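Local atomic coordinates of endo-xylogalacturonan hydrolase A (Aspergillus tubingensis, PDB entry 4C2L), a protein that hydrolyses xylogalacturonan, the xylose-substituted galacturonan of the hairy regions of pectin, as a secreted glycoside hydrolase of family 28. Residues Gly89-Ile94 with Leu135-Gly140; Pro155-Ser160 with Gly190-Glu195. One frame throughout, in Å; residues are numbered along the deposited sequence.

Interaction 1 of 2, residues Gly89-Ile94 with Leu135-Gly140; sequences GRTAMI and LLYITG. With SO4 (sulfate ion), chain F.
Y137 rises from its strand beside T91 and A92, and its side chain, followed outward, accounts for much of this contact. Its CB packs against CB of A92 at 3.4 Å, close to the carbonyl oxygen of I94. With CG anti to the backbone N (chi1 -176°) and the ring turned perpendicular to the CA-CB-CG plane (chi2 90°), one ring face is presented to T91. CG still touches the A92 methyl; farther out, every ring carbon lies near the T91 methyl, which sits over the centre of the ring, CG2 coming to 3.4 Å of CZ. This is a CH-pi contact, T91 CG2 standing 15° off the normal of the Y137 ring, and the phenol OH is the last atom to graze the same methyl.

Past the CB end of Y137 the backbones meet as neighbouring parallel coils do. I94 is bonded through both its backbone N and its O: the N donates to L135 O (2.9 Å), and the O accepts from Y137 N (2.9 Å). Apolar contacts continue inward, I94 CG2 on L136 CD1 at 3.7 Å and M93 SD on L135 CD1 at 3.9 Å. At the exposed end a sulfate, probably from the crystallisation liquor, is bound by R90 NH1 through O4 (2.8 Å) and by the T91 backbone N through O3 (2.9 Å).

The arrangement exemplifies the right-handed parallel beta-helix of family 28, in which successive coils stack strand on strand. Residues 89-94 lie in the loop between helix 84-87 and strand 95-97, the outermost strand of its sheet. There F80 of strand 77-80 touches M93, I94 and L135, while strand 159-162 adjoins strand 134-139 as the next coil, where S160 and K162 meet the Y137 side chain.

Interaction 2 of 2, residues Pro155-Ser160 with Gly190-Glu195; sequences PNVFNS and GFDIGE
N159 and F191 lie side by side on adjacent rungs of the parallel beta-helix, and the contact shows how one coil is joined to the next. Of the backbone bonds, D192 N to N159 O is short and fairly straight (2.8 Å, 164°), whereas N159 N to G190 O is weak. The same G190 carbonyl also accepts from the N159 amide, ND2 to O at 3.1 Å, so N159 reaches this oxygen twice, weakly from its backbone and better from its side chain. CG of N159 lies beside its own backbone N (chi1 -59°), which brings ND2 round to the carbonyl that the backbone N-H also meets. OD1 of N159 is bound by Q151, which leaves the amide fixed at both ends.

Packing surrounds these bonds. The N159 amide runs alongside the F191 ring, their planes 20° apart, with ND2 3.5 Å from CE2; F170 meets F191 edge-to-face. F158 CB rests on the G190 carbonyl oxygen.

D192 lies about 7 Å, side chain to side chain, from D210, the proton donor by similarity, placing this junction near the probable catalytic centre. V157 sets its methyls against the D192 carboxylate, CG2 to OD2 at 3.5 Å.

How the interactions relate
From the N terminus, residues 89-94 come first, and the chain returns 40 residues later, after helix 118-126, to close interaction 1 at 135-140. Strand 142-152 follows, and residues 155-160 then open interaction 2, which closes at 190-195 after 29 residues that include strand 168-176. The two loops stand in series, neither enclosing nor crossing the other. They are nevertheless physically continuous, because strands 134-139 and 159-162 are neighbours in one parallel sheet: L136 N probably bonds to F158 O (2.8 Å), and I138 N to S160 O. With that junction they link the region leading into strand 95-97 with strands 134-139, 159-162 and 191-196, a worked case of coils stacking in a beta-helix.

Interaction 1 of 2, residues Gly89-Ile94 with Leu135-Gly140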
ATOM      1  N   GLY A  89       6.855   3.778  18.306  1.00 13.52           N
ATOM      2  CA  GLY A  89       6.669   2.332  18.391  1.00 13.44           C
ATOM      3  C   GLY A  89       5.229   1.834  18.426  1.00 13.46           C
ATOM      4  O   GLY A  89       4.992   0.633  18.608  1.00 14.23           O
ATOM      5  N   ARG A  90       4.263   2.735  18.277  1.00 12.31           N
ATOM      6  CA  ARG A  90       2.866   2.331  18.300  1.00 11.91           C
ATOM      7  C   ARG A  90       2.441   1.717  16.972  1.00 11.78           C
ATOM      8  O   ARG A  90       2.912   2.117  15.909  1.00 11.39           O
ATOM      9  CB  ARG A  90       1.957   3.507  18.673  1.00 11.50           C
ATOM     10  CG  ARG A  90       2.161   3.952  20.117  1.00 11.67           C
ATOM     11  CD  ARG A  90       0.981   4.776  20.619  1.00 11.63           C
ATOM     12  NE  ARG A  90       1.175   5.123  22.031  1.00 11.61           N
ATOM     13  CZ  ARG A  90       0.894   4.310  23.056  1.00 11.55           C
ATOM     14  NH1 ARG A  90       0.399   3.085  22.855  1.00 11.19           N
ATOM     15  NH2 ARG A  90       1.131   4.734  24.292  1.00 11.74           N
ATOM     16  N   THR A  91       1.529   0.752  17.042  1.00 11.68           N
ATOM     17  CA  THR A  91       1.072   0.047  15.857  1.00 11.84           C
ATOM     18  C   THR A  91       0.163   0.883  14.955  1.00 11.40           C
ATOM     19  O   THR A  91       0.348   0.910  13.734  1.00 10.90           O
ATOM     20  CB  THR A  91       0.363  -1.254  16.272  1.00 13.00           C
ATOM     21  OG1 THR A  91       1.340  -2.112  16.872  1.00 14.58           O
ATOM     22  CG2 THR A  91      -0.269  -1.963  15.058  1.00 12.80           C
ATOM     23  N   ALA A  92      -0.830   1.539  15.557  1.00 11.57           N
ATOM     24  CA  ALA A  92      -1.958   2.096  14.805  1.00 10.91           C
ATOM     25  C   ALA A  92      -2.370   3.452  15.363  1.00 10.98           C
ATOM     26  O   ALA A  92      -2.333   3.667  16.575  1.00 10.76           O
ATOM     27  CB  ALA A  92      -3.143   1.155  14.905  1.00 11.34           C
ATOM     28  N   MET A  93      -2.766   4.357  14.472  1.00 10.24           N
ATOM     29  CA  MET A  93      -3.389   5.604  14.910  1.00 10.33           C
ATOM     30  C   MET A  93      -4.891   5.393  15.023  1.00 10.63           C
ATOM     31  O   MET A  93      -5.505   5.811  16.009  1.00 10.70           O
ATOM     32  CB  MET A  93      -3.060   6.704  13.912  1.00 10.37           C
ATOM     33  CG  MET A  93      -1.553   6.819  13.731  1.00 10.54           C
ATOM     34  SD  MET A  93      -1.076   8.110  12.576  1.00 12.33           S
ATOM     35  CE  MET A  93      -1.327   9.555  13.588  1.00 11.81           C
ATOM     36  N   ILE A  94      -5.487   4.772  14.004  1.00 10.53           N
ATOM     37  CA  ILE A  94      -6.863   4.274  14.095  1.00 10.81           C
ATOM     38  C   ILE A  94      -6.786   2.754  14.058  1.00 11.72           C
ATOM     39  O   ILE A  94      -6.306   2.168  13.072  1.00 11.38           O
ATOM     40  CB  ILE A  94      -7.756   4.771  12.927  1.00 10.84           C
ATOM     41  CG1 ILE A  94      -7.765   6.298  12.886  1.00 10.95           C
ATOM     42  CG2 ILE A  94      -9.175   4.236  13.074  1.00 11.02           C
ATOM     43  CD1 ILE A  94      -8.385   6.858  11.605  1.00 11.48           C
ATOM     44  N   LEU A 135      -1.702   4.655   9.802  1.00  9.69           N
ATOM     45  CA  LEU A 135      -2.831   5.566  10.018  1.00  9.96           C
ATOM     46  C   LEU A 135      -4.156   4.813  10.234  1.00 10.15           C
ATOM     47  O   LEU A 135      -4.864   5.092  11.221  1.00 10.59           O
ATOM     48  CB  LEU A 135      -2.946   6.555   8.839  1.00  9.98           C
ATOM     49  CG  LEU A 135      -4.159   7.474   8.893  1.00 10.21           C
ATOM     50  CD1 LEU A 135      -4.020   8.435  10.073  1.00 10.81           C
ATOM     51  CD2 LEU A 135      -4.244   8.239   7.580  1.00 10.38           C
ATOM     52  N   LEU A 136      -4.504   3.890   9.320  1.00  9.55           N
ATOM     53  CA  LEU A 136      -5.721   3.075   9.448  1.00 10.33           C
ATOM     54  C   LEU A 136      -5.294   1.611   9.408  1.00 10.49           C
ATOM     55  O   LEU A 136      -4.855   1.094   8.363  1.00 10.27           O
ATOM     56  CB  LEU A 136      -6.708   3.373   8.307  1.00 10.49           C
ATOM     57  CG  LEU A 136      -8.023   2.580   8.346  1.00 10.82           C
ATOM     58  CD1 LEU A 136      -8.760   2.767   9.680  1.00 11.52           C
ATOM     59  CD2 LEU A 136      -8.902   3.041   7.197  1.00 10.97           C
ATOM     60  N   TYR A 137      -5.399   0.959  10.553  1.00 10.76           N
ATOM     61  CA  TYR A 137      -4.829  -0.363  10.735  1.00 11.36           C
ATOM     62  C   TYR A 137      -5.965  -1.335  11.008  1.00 11.33           C
ATOM     63  O   TYR A 137      -6.618  -1.288  12.069  1.00 11.10           O
ATOM     64  CB  TYR A 137      -3.856  -0.316  11.918  1.00 12.19           C
ATOM     65  CG  TYR A 137      -3.116  -1.595  12.184  1.00 12.69           C
ATOM     66  CD1 TYR A 137      -1.882  -1.847  11.568  1.00 13.59           C
ATOM     67  CD2 TYR A 137      -3.613  -2.535  13.092  1.00 13.76           C
ATOM     68  CE1 TYR A 137      -1.184  -3.021  11.815  1.00 15.15           C
ATOM     69  CE2 TYR A 137      -2.915  -3.715  13.352  1.00 14.84           C
ATOM     70  CZ  TYR A 137      -1.704  -3.941  12.711  1.00 15.04           C
ATOM     71  OH  TYR A 137      -0.987  -5.086  12.955  1.00 16.83           O
ATOM     72  N   ILE A 138      -6.226  -2.197  10.030  1.00 11.24           N
ATOM     73  CA  ILE A 138      -7.334  -3.147  10.110  1.00 11.85           C
ATOM     74  C   ILE A 138      -6.734  -4.534  10.334  1.00 12.33           C
ATOM     75  O   ILE A 138      -5.865  -4.981   9.570  1.00 12.25           O
ATOM     76  CB  ILE A 138      -8.158  -3.122   8.796  1.00 12.24           C
ATOM     77  CG1 ILE A 138      -8.934  -1.824   8.679  1.00 12.45           C
ATOM     78  CG2 ILE A 138      -9.124  -4.313   8.712  1.00 13.27           C
ATOM     79  CD1 ILE A 138      -9.295  -1.482   7.238  1.00 13.00           C
ATOM     80  N   THR A 139      -7.172  -5.214  11.393  1.00 12.14           N
ATOM     81  CA  THR A 139      -6.686  -6.558  11.634  1.00 12.70           C
ATOM     82  C   THR A 139      -7.848  -7.442  12.034  1.00 12.72           C
ATOM     83  O   THR A 139      -8.599  -7.103  12.951  1.00 12.56           O
ATOM     84  CB  THR A 139      -5.541  -6.604  12.667  1.00 13.42           C
ATOM     85  OG1 THR A 139      -5.127  -7.963  12.831  1.00 14.79           O
ATOM     86  CG2 THR A 139      -5.954  -5.994  14.016  1.00 13.39           C
ATOM     87  N   GLY A 140      -8.017  -8.556  11.324  1.00 12.94           N
ATOM     88  CA  GLY A 140      -9.177  -9.419  11.581  1.00 13.89           C
ATOM     89  C   GLY A 140     -10.490  -8.747  11.221  1.00 14.22           C
ATOM     90  O   GLY A 140     -10.522  -7.727  10.533  1.00 14.41           O
TER
HETATM   91  S   SO4 F1408       0.611   0.287  20.802  1.00 17.00           S
HETATM   92  O1  SO4 F1408       1.987   0.570  21.286  1.00 17.57           O
HETATM   93  O2  SO4 F1408      -0.068  -0.524  21.839  1.00 16.23           O
HETATM   94  O3  SO4 F1408       0.715  -0.465  19.534  1.00 16.07           O
HETATM   95  O4  SO4 F1408      -0.138   1.552  20.608  1.00 14.79           O

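Interaction 2 of 2, residues Pro155-Ser160 with Gly190-Glu195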
ATOM      1  N   PRO A 155       2.068   9.563   9.163  1.00 10.65           N
ATOM      2  CA  PRO A 155       3.476   9.446   9.560  1.00 10.60           C
ATOM      3  C   PRO A 155       4.193   8.332   8.780  1.00 10.33           C
ATOM      4  O   PRO A 155       5.397   8.414   8.538  1.00 10.35           O
ATOM      5  CB  PRO A 155       3.401   9.032  11.035  1.00 10.85           C
ATOM      6  CG  PRO A 155       2.043   9.387  11.495  1.00 11.13           C
ATOM      7  CD  PRO A 155       1.124   9.492  10.301  1.00 10.80           C
ATOM      8  N   ASN A 156       3.446   7.319   8.363  1.00 10.70           N
ATOM      9  CA  ASN A 156       4.043   6.096   7.790  1.00 10.73           C
ATOM     10  C   ASN A 156       2.952   5.515   6.870  1.00 10.50           C
ATOM     11  O   ASN A 156       2.400   6.235   6.045  1.00 10.19           O
ATOM     12  CB  ASN A 156       4.401   5.165   8.975  1.00 11.81           C
ATOM     13  CG  ASN A 156       5.485   4.100   8.671  1.00 13.21           C
ATOM     14  OD1 ASN A 156       6.085   3.573   9.621  1.00 15.31           O
ATOM     15  ND2 ASN A 156       5.678   3.723   7.422  1.00 12.81           N
ATOM     16  N   VAL A 157       2.617   4.231   7.011  1.00  9.66           N
ATOM     17  CA  VAL A 157       1.670   3.584   6.082  1.00  9.44           C
ATOM     18  C   VAL A 157       0.278   4.206   6.228  1.00  9.21           C
ATOM     19  O   VAL A 157      -0.154   4.507   7.348  1.00  9.42           O
ATOM     20  CB  VAL A 157       1.621   2.054   6.344  1.00  9.31           C
ATOM     21  CG1 VAL A 157       0.531   1.373   5.500  1.00  9.62           C
ATOM     22  CG2 VAL A 157       3.004   1.457   6.051  1.00  9.87           C
ATOM     23  N   PHE A 158      -0.423   4.414   5.106  1.00  8.90           N
ATOM     24  CA  PHE A 158      -1.796   4.929   5.165  1.00  9.55           C
ATOM     25  C   PHE A 158      -2.734   3.843   5.698  1.00  9.85           C
ATOM     26  O   PHE A 158      -3.419   4.033   6.708  1.00 10.38           O
ATOM     27  CB  PHE A 158      -2.309   5.307   3.769  1.00  9.46           C
ATOM     28  CG  PHE A 158      -1.791   6.611   3.216  1.00  9.44           C
ATOM     29  CD1 PHE A 158      -0.603   6.662   2.475  1.00  9.70           C
ATOM     30  CD2 PHE A 158      -2.566   7.765   3.326  1.00  9.72           C
ATOM     31  CE1 PHE A 158      -0.164   7.861   1.900  1.00  9.72           C
ATOM     32  CE2 PHE A 158      -2.150   8.967   2.752  1.00  9.57           C
ATOM     33  CZ  PHE A 158      -0.945   9.026   2.047  1.00  9.78           C
ATOM     34  N   ASN A 159      -2.806   2.715   4.991  1.00  9.78           N
ATOM     35  CA  ASN A 159      -3.790   1.677   5.295  1.00 10.18           C
ATOM     36  C   ASN A 159      -3.119   0.327   5.293  1.00 10.50           C
ATOM     37  O   ASN A 159      -2.325   0.020   4.397  1.00 10.12           O
ATOM     38  CB  ASN A 159      -4.869   1.621   4.195  1.00 10.34           C
ATOM     39  CG  ASN A 159      -5.601   2.919   4.042  1.00 10.96           C
ATOM     40  OD1 ASN A 159      -6.404   3.276   4.892  1.00 11.27           O
ATOM     41  ND2 ASN A 159      -5.303   3.654   2.973  1.00 10.85           N
ATOM     42  N   SER A 160      -3.446  -0.493   6.285  1.00 11.11           N
ATOM     43  CA  SER A 160      -2.952  -1.859   6.351  0.50 11.68           C
ATOM     44  C   SER A 160      -4.125  -2.799   6.644  1.00 11.63           C
ATOM     45  O   SER A 160      -5.013  -2.435   7.420  1.00 11.51           O
ATOM     46  CB  SER A 160      -1.902  -1.962   7.456  0.50 12.50           C
ATOM     47  OG  SER A 160      -1.417  -3.281   7.573  0.50 13.69           O
ATOM     48  N   GLY A 190       0.480   3.278   0.333  1.00 11.21           N
ATOM     49  CA  GLY A 190      -0.960   3.494   0.293  1.00 10.79           C
ATOM     50  C   GLY A 190      -1.736   2.374   0.979  1.00 11.03           C
ATOM     51  O   GLY A 190      -2.624   2.620   1.805  1.00 10.35           O
ATOM     52  N   PHE A 191      -1.445   1.137   0.592  1.00 11.09           N
ATOM     53  CA  PHE A 191      -2.179  -0.019   1.111  1.00 11.24           C
ATOM     54  C   PHE A 191      -1.193  -1.142   1.254  1.00 12.29           C
ATOM     55  O   PHE A 191      -0.568  -1.538   0.273  1.00 12.80           O
ATOM     56  CB  PHE A 191      -3.277  -0.468   0.121  1.00 11.60           C
ATOM     57  CG  PHE A 191      -4.244   0.609  -0.223  1.00 11.35           C
ATOM     58  CD1 PHE A 191      -3.953   1.524  -1.231  1.00 11.05           C
ATOM     59  CD2 PHE A 191      -5.433   0.738   0.485  1.00 11.52           C
ATOM     60  CE1 PHE A 191      -4.844   2.539  -1.541  1.00 11.62           C
ATOM     61  CE2 PHE A 191      -6.331   1.755   0.171  1.00 11.57           C
ATOM     62  CZ  PHE A 191      -6.027   2.656  -0.839  1.00 11.70           C
ATOM     63  N   ASP A 192      -1.054  -1.658   2.476  1.00 12.26           N
ATOM     64  CA  ASP A 192      -0.250  -2.844   2.708  1.00 12.71           C
ATOM     65  C   ASP A 192      -1.259  -3.936   2.999  1.00 12.56           C
ATOM     66  O   ASP A 192      -1.868  -3.939   4.080  1.00 12.39           O
ATOM     67  CB  ASP A 192       0.653  -2.656   3.930  1.00 13.71           C
ATOM     68  CG  ASP A 192       1.943  -1.908   3.616  1.00 14.88           C
ATOM     69  OD1 ASP A 192       2.194  -1.532   2.459  1.00 14.60           O
ATOM     70  OD2 ASP A 192       2.713  -1.714   4.563  1.00 17.63           O
ATOM     71  N   ILE A 193      -1.470  -4.832   2.035  1.00 11.89           N
ATOM     72  CA  ILE A 193      -2.513  -5.851   2.172  1.00 12.12           C
ATOM     73  C   ILE A 193      -1.854  -7.174   2.505  1.00 12.65           C
ATOM     74  O   ILE A 193      -1.184  -7.759   1.661  1.00 12.57           O
ATOM     75  CB  ILE A 193      -3.382  -5.955   0.885  1.00 12.01           C
ATOM     76  CG1 ILE A 193      -3.935  -4.563   0.495  1.00 12.15           C
ATOM     77  CG2 ILE A 193      -4.499  -6.991   1.073  1.00 12.28           C
ATOM     78  CD1 ILE A 193      -4.812  -3.897   1.550  1.00 11.87           C
ATOM     79  N   GLY A 194      -2.009  -7.605   3.757  1.00 12.29           N
ATOM     80  CA  GLY A 194      -1.439  -8.857   4.225  1.00 13.05           C
ATOM     81  C   GLY A 194      -2.513  -9.920   4.358  1.00 13.17           C
ATOM     82  O   GLY A 194      -3.385 -10.052   3.487  1.00 13.21           O
ATOM     83  N   GLU A 195      -2.452 -10.672   5.461  1.00 13.87           N
ATOM     84  CA  GLU A 195      -3.327 -11.814   5.675  1.00 15.17           C
ATOM     85  C   GLU A 195      -4.782 -11.385   5.642  1.00 14.92           C
ATOM     86  O   GLU A 195      -5.279 -10.731   6.577  1.00 14.91           O
ATOM     87  CB  GLU A 195      -3.003 -12.478   7.018  1.00 16.63           C
ATOM     88  CG  GLU A 195      -3.708 -13.813   7.204  1.00 19.12           C
ATOM     89  CD  GLU A 195      -3.709 -14.290   8.647  1.00 22.82           C
ATOM     90  OE1 GLU A 195      -3.122 -13.625   9.527  1.00 23.75           O
ATOM     91  OE2 GLU A 195      -4.320 -15.346   8.903  1.00 26.16           O
TER
HETATM   92  O   HOH W   1      -0.227  -5.553   6.048  1.00 26.79           O